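Hypothetical sugar ABC-transporter sugar binding protein (Arthrobacter globiformis, PDB 7BVT) probably binds cyclic alpha-maltosyl-1,6-maltose as the solute-binding component of a sugar ABC transporter, capturing the glycan for uptake. Local coordinates at residues 219-232 / 398-410. Numbering follows the deposited sequence.
Sequences AAAFNTPEGAEALQ and VDDALDAAEQAVN
N223 and L402 lie midway along a loop-and-helix contact in this periplasmic-binding-protein-type fold, where residues 219-224 run beside the C-terminal helix and the start of helix 225-239 then crosses it. The crossing is oblique: the axes of 225-232 and 398-410 approach to 10.0 Å at 121°. N223 supplies the central polar link. The amide reaches the helix because chi1 of N223 (-171°) swings CG opposite the backbone N, and ND2 donates to two carboxylates, E406 OE1 at 2.8 Å and D403 OD1 at 2.8 Å. Both acceptors lie close to the amide plane; D403 uses its anti lone pair, whereas E406 OE1 is met from above its carboxylate plane. A leucine here would probably leave D403 OD1 and E406 OE1 without the N-H groups that hold them, two like-charged carboxylates losing the donor between them. E406 OE2 also accepts from waters 1 and 2, each of which donates to A220 O as well, the first weakly.

Apolar packing flanks this polar link. The F222 ring presents its edge to the helix backbone, CZ lying 3.6 Å from A405 C, while F384 of helix 377-392 meets it edge-to-face. L402 divides its branches: CD2 meets F222 CD1, and CD1 comes 3.5 Å from A228 CA. L231 CD2 packs against L402 CG and A401 CB, and its side chain also touches I388 and L392, joining helices 377-392 and 398-415, the last two of the chain, to helix 225-239. T224 N-caps that helix, its OG1 accepting from G227 N. At one end V398 CG1 packs near A228 CB and L231 CD2. At the opposite end, beyond E406, N410 OD1 takes the A220 N-H in its carbonyl plane, at 2.7 Å with an N-H...O angle of 167°.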
ATOM      1  N   ALA A 219      -1.906  15.557 -15.071  1.00 23.89           N
ATOM      2  CA  ALA A 219      -1.387  16.715 -14.316  1.00 24.11           C
ATOM      3  C   ALA A 219      -1.552  16.466 -12.820  1.00 23.35           C
ATOM      4  O   ALA A 219      -2.501  15.701 -12.437  1.00 21.86           O
ATOM      5  CB  ALA A 219      -2.147  17.939 -14.716  1.00 22.14           C
ATOM      6  N   ALA A 220      -0.831  17.245 -12.044  1.00 19.83           N
ATOM      7  CA  ALA A 220      -1.139  17.388 -10.608  1.00 19.05           C
ATOM      8  C   ALA A 220      -2.565  17.873 -10.341  1.00 20.77           C
ATOM      9  O   ALA A 220      -3.142  18.712 -11.066  1.00 21.88           O
ATOM     10  CB  ALA A 220      -0.141  18.322 -10.005  1.00 20.60           C
ATOM     11  N   ALA A 221      -3.133  17.440  -9.219  1.00 20.63           N
ATOM     12  CA  ALA A 221      -4.479  17.838  -8.781  1.00 21.08           C
ATOM     13  C   ALA A 221      -4.482  18.294  -7.311  1.00 18.37           C
ATOM     14  O   ALA A 221      -5.565  18.599  -6.829  1.00 19.10           O
ATOM     15  CB  ALA A 221      -5.436  16.713  -9.010  1.00 22.75           C
ATOM     16  N   PHE A 222      -3.333  18.344  -6.655  1.00 17.83           N
ATOM     17  CA  PHE A 222      -3.251  18.517  -5.179  1.00 18.36           C
ATOM     18  C   PHE A 222      -3.050  19.993  -4.772  1.00 20.78           C
ATOM     19  O   PHE A 222      -2.962  20.270  -3.576  1.00 18.48           O
ATOM     20  CB  PHE A 222      -2.097  17.682  -4.626  1.00 16.83           C
ATOM     21  CG  PHE A 222      -0.770  17.899  -5.315  1.00 17.89           C
ATOM     22  CD1 PHE A 222      -0.081  19.101  -5.172  1.00 16.97           C
ATOM     23  CD2 PHE A 222      -0.225  16.937  -6.164  1.00 16.61           C
ATOM     24  CE1 PHE A 222       1.121  19.310  -5.835  1.00 18.18           C
ATOM     25  CE2 PHE A 222       0.977  17.149  -6.824  1.00 18.60           C
ATOM     26  CZ  PHE A 222       1.635  18.340  -6.681  1.00 18.34           C
ATOM     27  N   ASN A 223      -2.893  20.933  -5.698  1.00 19.89           N
ATOM     28  CA  ASN A 223      -2.582  22.343  -5.335  1.00 20.77           C
ATOM     29  C   ASN A 223      -3.889  23.085  -5.158  1.00 22.54           C
ATOM     30  O   ASN A 223      -4.304  23.875  -6.010  1.00 24.49           O
ATOM     31  CB  ASN A 223      -1.609  22.990  -6.320  1.00 21.74           C
ATOM     32  CG  ASN A 223      -1.128  24.334  -5.814  1.00 23.44           C
ATOM     33  OD1 ASN A 223      -1.292  24.671  -4.633  1.00 22.64           O
ATOM     34  ND2 ASN A 223      -0.493  25.096  -6.691  1.00 23.83           N
ATOM     35  N   THR A 224      -4.553  22.779  -4.059  1.00 22.60           N
ATOM     36  CA  THR A 224      -5.957  23.065  -3.787  1.00 21.57           C
ATOM     37  C   THR A 224      -6.083  23.408  -2.312  1.00 21.88           C
ATOM     38  O   THR A 224      -5.160  23.184  -1.554  1.00 20.68           O
ATOM     39  CB  THR A 224      -6.821  21.850  -4.088  1.00 22.37           C
ATOM     40  OG1 THR A 224      -6.342  20.780  -3.256  1.00 19.60           O
ATOM     41  CG2 THR A 224      -6.759  21.467  -5.551  1.00 21.76           C
ATOM     42  N   PRO A 225      -7.239  23.925  -1.874  1.00 20.89           N
ATOM     43  CA  PRO A 225      -7.433  24.142  -0.439  1.00 20.80           C
ATOM     44  C   PRO A 225      -7.264  22.827   0.327  1.00 20.16           C
ATOM     45  O   PRO A 225      -6.808  22.874   1.450  1.00 19.67           O
ATOM     46  CB  PRO A 225      -8.866  24.664  -0.394  1.00 21.01           C
ATOM     47  CG  PRO A 225      -9.015  25.392  -1.729  1.00 25.15           C
ATOM     48  CD  PRO A 225      -8.304  24.507  -2.714  1.00 22.68           C
ATOM     49  N   GLU A 226      -7.646  21.707  -0.304  1.00 21.31           N
ATOM     50  CA  GLU A 226      -7.614  20.382   0.365  1.00 21.18           C
ATOM     51  C   GLU A 226      -6.155  20.020   0.546  1.00 19.69           C
ATOM     52  O   GLU A 226      -5.753  19.516   1.623  1.00 18.53           O
ATOM     53  CB  GLU A 226      -8.364  19.326  -0.433  1.00 21.29           C
ATOM     54  CG  GLU A 226      -9.843  19.570  -0.481  1.00 22.67           C
ATOM     55  CD  GLU A 226     -10.326  20.664  -1.438  1.00 27.99           C
ATOM     56  OE1 GLU A 226      -9.551  21.150  -2.295  1.00 24.67           O
ATOM     57  OE2 GLU A 226     -11.503  21.012  -1.308  1.00 33.21           O
ATOM     58  N   GLY A 227      -5.360  20.154  -0.518  1.00 18.22           N
ATOM     59  CA  GLY A 227      -3.908  19.930  -0.417  1.00 17.89           C
ATOM     60  C   GLY A 227      -3.261  20.778   0.655  1.00 18.49           C
ATOM     61  O   GLY A 227      -2.373  20.305   1.355  1.00 18.16           O
ATOM     62  N   ALA A 228      -3.598  22.079   0.716  1.00 18.34           N
ATOM     63  CA  ALA A 228      -3.012  22.981   1.731  1.00 19.21           C
ATOM     64  C   ALA A 228      -3.485  22.561   3.132  1.00 16.32           C
ATOM     65  O   ALA A 228      -2.660  22.603   4.039  1.00 17.46           O
ATOM     66  CB  ALA A 228      -3.429  24.414   1.457  1.00 20.60           C
ATOM     67  N   GLU A 229      -4.701  22.074   3.267  1.00 18.56           N
ATOM     68  CA  GLU A 229      -5.200  21.588   4.590  1.00 18.35           C
ATOM     69  C   GLU A 229      -4.302  20.418   5.038  1.00 18.81           C
ATOM     70  O   GLU A 229      -3.844  20.373   6.193  1.00 15.87           O
ATOM     71  CB  GLU A 229      -6.649  21.119   4.478  1.00 21.21           C
ATOM     72  CG  GLU A 229      -7.257  20.827   5.823  1.00 24.94           C
ATOM     73  CD  GLU A 229      -8.676  20.295   5.792  1.00 30.02           C
ATOM     74  OE1 GLU A 229      -9.340  20.455   4.761  1.00 31.76           O
ATOM     75  OE2 GLU A 229      -9.096  19.718   6.862  1.00 32.07           O
ATOM     76  N   ALA A 230      -4.014  19.485   4.139  1.00 17.33           N
ATOM     77  CA  ALA A 230      -3.204  18.302   4.491  1.00 15.89           C
ATOM     78  C   ALA A 230      -1.774  18.740   4.784  1.00 16.29           C
ATOM     79  O   ALA A 230      -1.162  18.248   5.743  1.00 17.95           O
ATOM     80  CB  ALA A 230      -3.271  17.239   3.394  1.00 15.25           C
ATOM     81  N   LEU A 231      -1.167  19.577   3.937  1.00 15.70           N
ATOM     82  CA  LEU A 231       0.240  20.004   4.199  1.00 15.71           C
ATOM     83  C   LEU A 231       0.322  20.910   5.447  1.00 15.48           C
ATOM     84  O   LEU A 231       1.316  20.817   6.192  1.00 16.96           O
ATOM     85  CB  LEU A 231       0.826  20.679   2.946  1.00 17.50           C
ATOM     86  CG  LEU A 231       2.312  21.049   3.088  1.00 17.06           C
ATOM     87  CD1 LEU A 231       3.172  19.873   3.484  1.00 17.88           C
ATOM     88  CD2 LEU A 231       2.843  21.706   1.804  1.00 17.22           C
ATOM     89  N   GLN A 232      -0.680  21.735   5.707  1.00 16.26           N
ATOM     90  CA  GLN A 232      -0.692  22.607   6.917  1.00 17.30           C
ATOM     91  C   GLN A 232      -0.757  21.725   8.158  1.00 17.60           C
ATOM     92  O   GLN A 232      -0.124  22.061   9.182  1.00 16.70           O
ATOM     93  CB  GLN A 232      -1.887  23.545   6.882  1.00 18.91           C
ATOM     94  CG  GLN A 232      -1.804  24.629   7.959  1.00 19.99           C
ATOM     95  CD  GLN A 232      -0.641  25.560   7.690  1.00 22.22           C
ATOM     96  OE1 GLN A 232      -0.592  26.232   6.630  1.00 22.19           O
ATOM     97  NE2 GLN A 232       0.309  25.615   8.616  1.00 20.32           N
ATOM     98  N   VAL A 398       3.868  26.579   3.104  1.00 25.09           N
ATOM     99  CA  VAL A 398       2.894  25.575   2.586  1.00 23.30           C
ATOM    100  C   VAL A 398       2.475  25.964   1.147  1.00 25.55           C
ATOM    101  O   VAL A 398       2.489  25.120   0.224  1.00 22.70           O
ATOM    102  CB  VAL A 398       1.694  25.555   3.543  1.00 23.05           C
ATOM    103  CG1 VAL A 398       0.489  24.893   2.902  1.00 21.86           C
ATOM    104  CG2 VAL A 398       2.090  24.938   4.892  1.00 24.81           C
ATOM    105  N   ASP A 399       2.068  27.211   0.926  1.00 23.28           N
ATOM    106  CA  ASP A 399       1.589  27.647  -0.415  1.00 25.41           C
ATOM    107  C   ASP A 399       2.710  27.553  -1.460  1.00 23.66           C
ATOM    108  O   ASP A 399       2.429  27.054  -2.590  1.00 26.99           O
ATOM    109  CB  ASP A 399       1.053  29.070  -0.335  1.00 28.45           C
ATOM    110  CG  ASP A 399      -0.336  29.114   0.260  1.00 32.35           C
ATOM    111  OD1 ASP A 399      -0.848  28.038   0.638  1.00 37.61           O
ATOM    112  OD2 ASP A 399      -0.903  30.222   0.324  1.00 37.02           O
ATOM    113  N   ASP A 400       3.932  27.940  -1.115  1.00 22.91           N
ATOM    114  CA  ASP A 400       5.048  27.917  -2.101  1.00 24.68           C
ATOM    115  C   ASP A 400       5.467  26.469  -2.379  1.00 25.84           C
ATOM    116  O   ASP A 400       5.815  26.153  -3.543  1.00 22.89           O
ATOM    117  CB  ASP A 400       6.253  28.724  -1.636  1.00 26.20           C
ATOM    118  CG  ASP A 400       6.075  30.227  -1.662  1.00 26.69           C
ATOM    119  OD1 ASP A 400       5.144  30.715  -2.303  1.00 28.76           O
ATOM    120  OD2 ASP A 400       6.926  30.865  -1.044  1.00 30.83           O
ATOM    121  N   ALA A 401       5.384  25.577  -1.387  1.00 21.94           N
ATOM    122  CA  ALA A 401       5.817  24.174  -1.587  1.00 21.51           C
ATOM    123  C   ALA A 401       4.758  23.490  -2.460  1.00 19.89           C
ATOM    124  O   ALA A 401       5.112  22.661  -3.329  1.00 18.93           O
ATOM    125  CB  ALA A 401       6.054  23.494  -0.248  1.00 21.32           C
ATOM    126  N   LEU A 402       3.473  23.776  -2.289  1.00 19.79           N
ATOM    127  CA  LEU A 402       2.460  23.112  -3.134  1.00 19.21           C
ATOM    128  C   LEU A 402       2.556  23.609  -4.587  1.00 22.06           C
ATOM    129  O   LEU A 402       2.362  22.792  -5.506  1.00 21.07           O
ATOM    130  CB  LEU A 402       1.045  23.298  -2.589  1.00 19.40           C
ATOM    131  CG  LEU A 402       0.754  22.420  -1.376  1.00 21.59           C
ATOM    132  CD1 LEU A 402      -0.396  22.968  -0.601  1.00 21.46           C
ATOM    133  CD2 LEU A 402       0.487  20.982  -1.811  1.00 21.44           C
ATOM    134  N   ASP A 403       2.818  24.898  -4.750  1.00 20.50           N
ATOM    135  CA  ASP A 403       3.060  25.463  -6.093  1.00 20.95           C
ATOM    136  C   ASP A 403       4.290  24.782  -6.703  1.00 19.32           C
ATOM    137  O   ASP A 403       4.181  24.366  -7.889  1.00 22.13           O
ATOM    138  CB  ASP A 403       3.333  26.965  -5.990  1.00 21.19           C
ATOM    139  CG  ASP A 403       2.139  27.884  -5.816  1.00 25.21           C
ATOM    140  OD1 ASP A 403       0.933  27.447  -6.004  1.00 26.54           O
ATOM    141  OD2 ASP A 403       2.427  29.109  -5.539  1.00 26.98           O
ATOM    142  N   ALA A 404       5.388  24.672  -5.986  1.00 21.62           N
ATOM    143  CA  ALA A 404       6.651  24.079  -6.483  1.00 21.91           C
ATOM    144  C   ALA A 404       6.413  22.602  -6.795  1.00 22.07           C
ATOM    145  O   ALA A 404       6.800  22.115  -7.874  1.00 22.46           O
ATOM    146  CB  ALA A 404       7.775  24.299  -5.531  1.00 22.23           C
ATOM    147  N   ALA A 405       5.726  21.881  -5.902  1.00 19.86           N
ATOM    148  CA  ALA A 405       5.442  20.455  -6.130  1.00 19.06           C
ATOM    149  C   ALA A 405       4.583  20.270  -7.384  1.00 18.20           C
ATOM    150  O   ALA A 405       4.863  19.349  -8.142  1.00 20.67           O
ATOM    151  CB  ALA A 405       4.770  19.850  -4.920  1.00 17.55           C
ATOM    152  N   GLU A 406       3.599  21.100  -7.621  1.00 19.42           N
ATOM    153  CA  GLU A 406       2.741  21.038  -8.830  1.00 18.67           C
ATOM    154  C   GLU A 406       3.575  21.269 -10.112  1.00 22.34           C
ATOM    155  O   GLU A 406       3.382  20.556 -11.125  1.00 21.25           O
ATOM    156  CB  GLU A 406       1.612  22.066  -8.749  1.00 20.97           C
ATOM    157  CG  GLU A 406       0.753  22.155 -10.008  1.00 21.47           C
ATOM    158  CD  GLU A 406      -0.433  23.080  -9.854  1.00 21.78           C
ATOM    159  OE1 GLU A 406      -0.221  24.223  -9.369  1.00 24.16           O
ATOM    160  OE2 GLU A 406      -1.607  22.661 -10.141  1.00 24.34           O
ATOM    161  N   GLN A 407       4.433  22.286 -10.085  1.00 22.03           N
ATOM    162  CA  GLN A 407       5.392  22.547 -11.186  1.00 23.82           C
ATOM    163  C   GLN A 407       6.260  21.351 -11.492  1.00 22.57           C
ATOM    164  O   GLN A 407       6.459  21.090 -12.704  1.00 24.02           O
ATOM    165  CB  GLN A 407       6.513  23.474 -10.726  1.00 28.45           C
ATOM    166  CG  GLN A 407       6.545  24.769 -11.407  1.00 39.97           C
ATOM    167  CD  GLN A 407       5.535  25.565 -10.658  1.00 35.03           C
ATOM    168  OE1 GLN A 407       4.353  25.488 -11.014  1.00 40.69           O
ATOM    169  NE2 GLN A 407       6.039  26.329  -9.669  1.00 29.78           N
ATOM    170  N   ALA A 408       6.890  20.755 -10.472  1.00 21.52           N
ATOM    171  CA  ALA A 408       7.853  19.656 -10.636  1.00 22.56           C
ATOM    172  C   ALA A 408       7.066  18.485 -11.227  1.00 25.59           C
ATOM    173  O   ALA A 408       7.540  17.864 -12.202  1.00 23.35           O
ATOM    174  CB  ALA A 408       8.511  19.344  -9.332  1.00 21.93           C
ATOM    175  N   VAL A 409       5.931  18.151 -10.619  1.00 21.61           N
ATOM    176  CA  VAL A 409       5.125  16.967 -11.045  1.00 20.22           C
ATOM    177  C   VAL A 409       4.637  17.166 -12.483  1.00 22.27           C
ATOM    178  O   VAL A 409       4.763  16.265 -13.333  1.00 22.27           O
ATOM    179  CB  VAL A 409       3.961  16.721 -10.072  1.00 19.49           C
ATOM    180  CG1 VAL A 409       2.957  15.751 -10.687  1.00 21.81           C
ATOM    181  CG2 VAL A 409       4.487  16.235  -8.751  1.00 19.52           C
ATOM    182  N   ASN A 410       4.127  18.347 -12.805  1.00 21.22           N
ATOM    183  CA  ASN A 410       3.563  18.609 -14.158  1.00 24.59           C
ATOM    184  C   ASN A 410       4.697  18.522 -15.175  1.00 25.30           C
ATOM    185  O   ASN A 410       4.410  18.016 -16.291  1.00 27.91           O
ATOM    186  CB  ASN A 410       2.860  19.959 -14.231  1.00 23.42           C
ATOM    187  CG  ASN A 410       1.487  19.929 -13.616  1.00 27.00           C
ATOM    188  OD1 ASN A 410       1.005  18.864 -13.275  1.00 25.34           O
ATOM    189  ND2 ASN A 410       0.874  21.093 -13.464  1.00 27.07           N
TER
HETATM  190  O   HOH W   1      -3.215  20.936  -8.626  1.00 22.76           O
HETATM  191  O   HOH W   2      -1.895  20.880 -12.307  1.00 25.18           O
HETATM  192  O   HOH W   3      -0.300  26.852  -3.066  1.00 29.09           O
HETATM  193  O   HOH W   4      -3.998  24.518  -9.400  1.00 54.33           O